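Putative preprotein translocase, SecG subunit (Thermus thermophilus, PDB 5AWW) is probably the SecG subunit of the bacterial protein-export translocase, a small two-helix membrane protein thought to take part in an early step of protein translocation. Local coordinates at residues 13-18 with 60-65; 20-25 with 54-59. All blocks are in the same frame, centred on the assembly; numbering follows the deposited sequence.

Contact 1: residues 13-18 with 60-65. With OLC ((2R)-2,3-dihydroxypropyl (9Z)-octadec-9-enoate), chain N.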
# COMPACT_ATOMS: atom_id res chain seq x y z
N LEU C 13 25.11 14.89 -7.24
CA LEU C 13 24.18 15.11 -8.34
C LEU C 13 24.35 14.07 -9.44
O LEU C 13 23.37 13.52 -9.95
CB LEU C 13 24.38 16.52 -8.91
CG LEU C 13 23.63 16.88 -10.20
CD1 LEU C 13 22.13 16.81 -9.99
CD2 LEU C 13 24.06 18.26 -10.67
N GLY C 14 25.60 13.80 -9.80
CA GLY C 14 25.91 12.83 -10.85
C GLY C 14 25.44 11.43 -10.50
O GLY C 14 24.83 10.75 -11.32
N VAL C 15 25.74 11.01 -9.27
CA VAL C 15 25.31 9.70 -8.79
C VAL C 15 23.79 9.64 -8.78
O VAL C 15 23.20 8.63 -9.15
CB VAL C 15 25.86 9.40 -7.37
CG1 VAL C 15 25.19 8.17 -6.78
CG2 VAL C 15 27.37 9.22 -7.42
N ALA C 16 23.16 10.74 -8.37
CA ALA C 16 21.71 10.83 -8.34
C ALA C 16 21.10 10.61 -9.73
O ALA C 16 20.28 9.71 -9.92
CB ALA C 16 21.27 12.17 -7.79
N GLY C 17 21.53 11.43 -10.69
CA GLY C 17 21.01 11.36 -12.04
C GLY C 17 21.27 10.03 -12.71
O GLY C 17 20.40 9.47 -13.38
N LEU C 18 22.48 9.51 -12.52
CA LEU C 18 22.85 8.21 -13.06
C LEU C 18 21.95 7.13 -12.48
O LEU C 18 21.54 6.21 -13.18
CB LEU C 18 24.32 7.91 -12.77
CG LEU C 18 24.86 6.56 -13.25
CD1 LEU C 18 24.64 6.39 -14.74
CD2 LEU C 18 26.34 6.45 -12.91
N GLY C 60 23.63 3.01 -4.84
CA GLY C 60 22.71 3.31 -3.76
C GLY C 60 23.52 3.54 -2.50
O GLY C 60 23.31 4.51 -1.77
N VAL C 61 24.47 2.64 -2.26
CA VAL C 61 25.35 2.78 -1.10
C VAL C 61 26.19 4.05 -1.21
O VAL C 61 26.34 4.78 -0.23
CB VAL C 61 26.28 1.56 -0.95
CG1 VAL C 61 27.26 1.78 0.19
CG2 VAL C 61 25.46 0.30 -0.71
N VAL C 62 26.70 4.32 -2.40
CA VAL C 62 27.51 5.52 -2.64
C VAL C 62 26.69 6.78 -2.42
O VAL C 62 27.16 7.73 -1.80
CB VAL C 62 28.10 5.53 -4.07
CG1 VAL C 62 28.68 6.90 -4.40
CG2 VAL C 62 29.16 4.45 -4.21
N PHE C 63 25.46 6.78 -2.92
CA PHE C 63 24.56 7.92 -2.75
C PHE C 63 24.25 8.17 -1.27
O PHE C 63 24.28 9.31 -0.80
CB PHE C 63 23.26 7.69 -3.52
CG PHE C 63 22.12 8.56 -3.07
CD1 PHE C 63 22.08 9.90 -3.39
CD2 PHE C 63 21.08 8.02 -2.32
CE1 PHE C 63 21.04 10.70 -2.96
CE2 PHE C 63 20.03 8.81 -1.90
CZ PHE C 63 20.01 10.15 -2.22
N ALA C 64 23.97 7.09 -0.54
CA ALA C 64 23.71 7.18 0.89
C ALA C 64 24.92 7.75 1.63
O ALA C 64 24.80 8.68 2.44
CB ALA C 64 23.35 5.82 1.44
N ALA C 65 26.09 7.19 1.34
CA ALA C 65 27.33 7.60 1.97
C ALA C 65 27.65 9.06 1.66
O ALA C 65 28.22 9.76 2.48
CB ALA C 65 28.47 6.70 1.53
C18 OLC N . 24.52 4.52 -22.61
C10 OLC N . 23.68 11.87 -15.88
C17 OLC N . 24.60 4.91 -21.16
C11 OLC N . 23.56 10.38 -16.08
C16 OLC N . 24.35 6.41 -20.97
C12 OLC N . 23.57 10.05 -17.57
C15 OLC N . 24.27 6.77 -19.49
C13 OLC N . 23.70 8.55 -17.80
C14 OLC N . 23.88 8.23 -19.28
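The phenyl ring of F63 points past V15: V15 meets the stem of the side chain, its CG1 lying 3.8 Å from F63 CB, with the two side chains slanted across each other. The ring itself meets the ring of Y12, their planes about 20° apart, and an apolar side chain of another protein chain also packs on F63. V15 splits its branches between two neighbours. CG1, anti to its backbone N (chi1 169°), goes to F63, whereas CG2 goes to V62, with V15 CG2 and V62 CG1 4.0 Å apart and the two valines meeting at about a right angle. The backbones come nearest at V15 and F63, where the CA atoms are 6.3 Å apart. This is the middle of a transmembrane helical hairpin, the two-helix architecture of the SecG family, in which helix 3-25 packs on helix 50-72. Further along helix 50-72, V15 also touches L66. A16 packs on an apolar side chain of another protein chain. L18 also reaches lipid: its CD1 is 3.9 Å from C13 in the acyl chain of a bound monoolein, whose C11 comes within 3.8 Å of L18 CA.

Contact 2: residues 20-25 with 54-59. With OLC ((2R)-2,3-dihydroxypropyl (9Z)-octadec-9-enoate), chain M.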
# COMPACT_ATOMS: atom_id res chain seq x y z
N VAL C 20 18.90 7.57 -11.33
CA VAL C 20 17.61 7.77 -11.98
C VAL C 20 17.57 7.07 -13.34
O VAL C 20 16.62 6.36 -13.66
CB VAL C 20 17.29 9.26 -12.18
CG1 VAL C 20 15.96 9.43 -12.92
CG2 VAL C 20 17.25 9.97 -10.85
N TYR C 21 18.62 7.29 -14.12
CA TYR C 21 18.73 6.68 -15.44
C TYR C 21 18.67 5.16 -15.34
O TYR C 21 17.89 4.51 -16.05
CB TYR C 21 20.01 7.11 -16.15
CG TYR C 21 20.17 6.54 -17.54
CD1 TYR C 21 19.59 7.15 -18.64
CD2 TYR C 21 20.92 5.38 -17.75
CE1 TYR C 21 19.73 6.62 -19.91
CE2 TYR C 21 21.07 4.85 -19.02
CZ TYR C 21 20.47 5.47 -20.10
OH TYR C 21 20.62 4.94 -21.36
N LEU C 22 19.48 4.60 -14.45
CA LEU C 22 19.55 3.15 -14.27
C LEU C 22 18.21 2.56 -13.85
O LEU C 22 17.80 1.51 -14.34
CB LEU C 22 20.62 2.78 -13.24
CG LEU C 22 22.07 2.97 -13.66
CD1 LEU C 22 22.99 2.56 -12.52
CD2 LEU C 22 22.39 2.16 -14.91
N VAL C 23 17.52 3.23 -12.93
CA VAL C 23 16.23 2.75 -12.45
C VAL C 23 15.17 2.81 -13.55
O VAL C 23 14.44 1.85 -13.77
CB VAL C 23 15.75 3.55 -11.22
CG1 VAL C 23 14.31 3.21 -10.88
CG2 VAL C 23 16.66 3.28 -10.03
N LEU C 24 15.12 3.94 -14.26
CA LEU C 24 14.17 4.11 -15.36
C LEU C 24 14.39 3.09 -16.48
O LEU C 24 13.43 2.58 -17.06
CB LEU C 24 14.25 5.53 -15.92
CG LEU C 24 13.57 6.60 -15.06
CD1 LEU C 24 13.74 7.98 -15.66
CD2 LEU C 24 12.10 6.26 -14.87
N VAL C 25 15.65 2.81 -16.78
CA VAL C 25 16.00 1.84 -17.82
C VAL C 25 15.55 0.43 -17.46
O VAL C 25 15.00 -0.29 -18.30
CB VAL C 25 17.53 1.84 -18.10
CG1 VAL C 25 17.94 0.58 -18.85
CG2 VAL C 25 17.92 3.08 -18.88
N ARG C 54 23.69 -4.89 -9.71
CA ARG C 54 24.82 -4.71 -8.82
C ARG C 54 25.28 -3.25 -8.83
O ARG C 54 25.67 -2.69 -7.80
CB ARG C 54 25.97 -5.65 -9.22
CG ARG C 54 26.89 -6.04 -8.07
CD ARG C 54 28.07 -6.85 -8.59
NE ARG C 54 28.65 -6.24 -9.79
CZ ARG C 54 29.63 -5.34 -9.77
NH1 ARG C 54 30.15 -4.94 -8.62
NH2 ARG C 54 30.09 -4.84 -10.91
N LEU C 55 25.22 -2.63 -10.01
CA LEU C 55 25.61 -1.23 -10.15
C LEU C 55 24.67 -0.31 -9.39
O LEU C 55 25.10 0.67 -8.79
CB LEU C 55 25.65 -0.83 -11.62
CG LEU C 55 26.08 0.61 -11.90
CD1 LEU C 55 27.43 0.90 -11.27
CD2 LEU C 55 26.12 0.88 -13.40
N THR C 56 23.38 -0.63 -9.41
CA THR C 56 22.40 0.17 -8.69
C THR C 56 22.57 0.01 -7.20
O THR C 56 22.42 0.97 -6.45
CB THR C 56 20.95 -0.18 -9.08
OG1 THR C 56 20.83 -1.59 -9.25
CG2 THR C 56 20.56 0.52 -10.37
N VAL C 57 22.87 -1.21 -6.75
CA VAL C 57 23.11 -1.41 -5.32
C VAL C 57 24.32 -0.59 -4.87
O VAL C 57 24.25 0.16 -3.88
CB VAL C 57 23.35 -2.89 -4.98
CG1 VAL C 57 23.74 -3.03 -3.52
CG2 VAL C 57 22.10 -3.71 -5.28
N ILE C 58 25.41 -0.72 -5.61
CA ILE C 58 26.63 0.03 -5.32
C ILE C 58 26.39 1.54 -5.30
O ILE C 58 26.84 2.23 -4.39
CB ILE C 58 27.74 -0.30 -6.34
CG1 ILE C 58 28.20 -1.74 -6.16
CG2 ILE C 58 28.91 0.66 -6.20
CD1 ILE C 58 29.30 -2.15 -7.10
N LEU C 59 25.67 2.03 -6.30
CA LEU C 59 25.41 3.46 -6.42
C LEU C 59 24.42 3.93 -5.36
O LEU C 59 24.38 5.12 -5.02
CB LEU C 59 24.89 3.80 -7.81
CG LEU C 59 25.94 3.78 -8.92
CD1 LEU C 59 25.31 4.14 -10.25
CD2 LEU C 59 27.08 4.72 -8.58
C10 OLC M . 31.68 -1.05 -3.55
C9 OLC M . 32.57 -2.05 -3.69
C17 OLC M . 32.34 6.72 0.01
C11 OLC M . 31.43 -0.37 -2.22
C8 OLC M . 32.73 -2.65 -5.06
C16 OLC M . 31.37 5.73 -0.62
C12 OLC M . 31.25 1.13 -2.44
C7 OLC M . 34.20 -2.88 -5.39
C15 OLC M . 31.79 4.30 -0.33
C13 OLC M . 31.52 1.92 -1.16
C6 OLC M . 34.38 -2.92 -6.91
C14 OLC M . 31.06 3.36 -1.28
C5 OLC M . 33.60 -4.06 -7.55
C4 OLC M . 33.57 -3.93 -9.07
C3 OLC M . 33.12 -5.20 -9.81
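L22 points its isobutyl group at helix 50-72 and meets both L55 and L59, which lie one turn apart, at about a right angle. One methyl does this work: L22 CD1 is 3.7 Å from L55 CD2 and 3.6 Å from L59 CD1. Nearer the backbone, L22 CB rests on the methyl of T56, with L22 CB and T56 CG2 3.7 Å apart. The rotamer of T56 (chi1 39°) leaves CG2 anti to its own carbonyl carbon, facing L22, and turns OG1 back along its own helix, where its single proton is shared between Y53 O, the stronger partner, and L52 O. The axes of the two short helical segments approach to 10.3 Å and run at 145°, the antiparallel arrangement of a membrane-spanning hairpin. L59 also touches L19 on helix 3-25. On the outer side of helix 50-72, I58 CD1 lies 4.0 Å from C8 of a second monoolein; on helix 3-25, V23 O accepts a hydrogen bond from a basic side chain of another protein chain. Between the helices, then, the joint is wholly aliphatic, held by dispersion and shape, while the threonine hydroxyl spends its proton on its own helix.

Contacts 1 and 2 are successive levels of one interface between helix 3-25 and helix 50-72, their centres 9 Å apart. Contact 2 is the level closer to the connection between the helices, and contact 1 lies farther towards the chain ends. L59 joins them: its carbonyl oxygen packs against V15, with L59 O and V15 CG1 3.6 Å apart, and its side chain meets L18, with L59 CD1 and L18 CD2 3.7 Å apart. The packing is therefore continuous from V15 to L22. Both levels have another protein chain beside them, and separate monooleins touch L18 on one helix and I58 on the other, so the hairpin is in touch with both another protein chain and lipid.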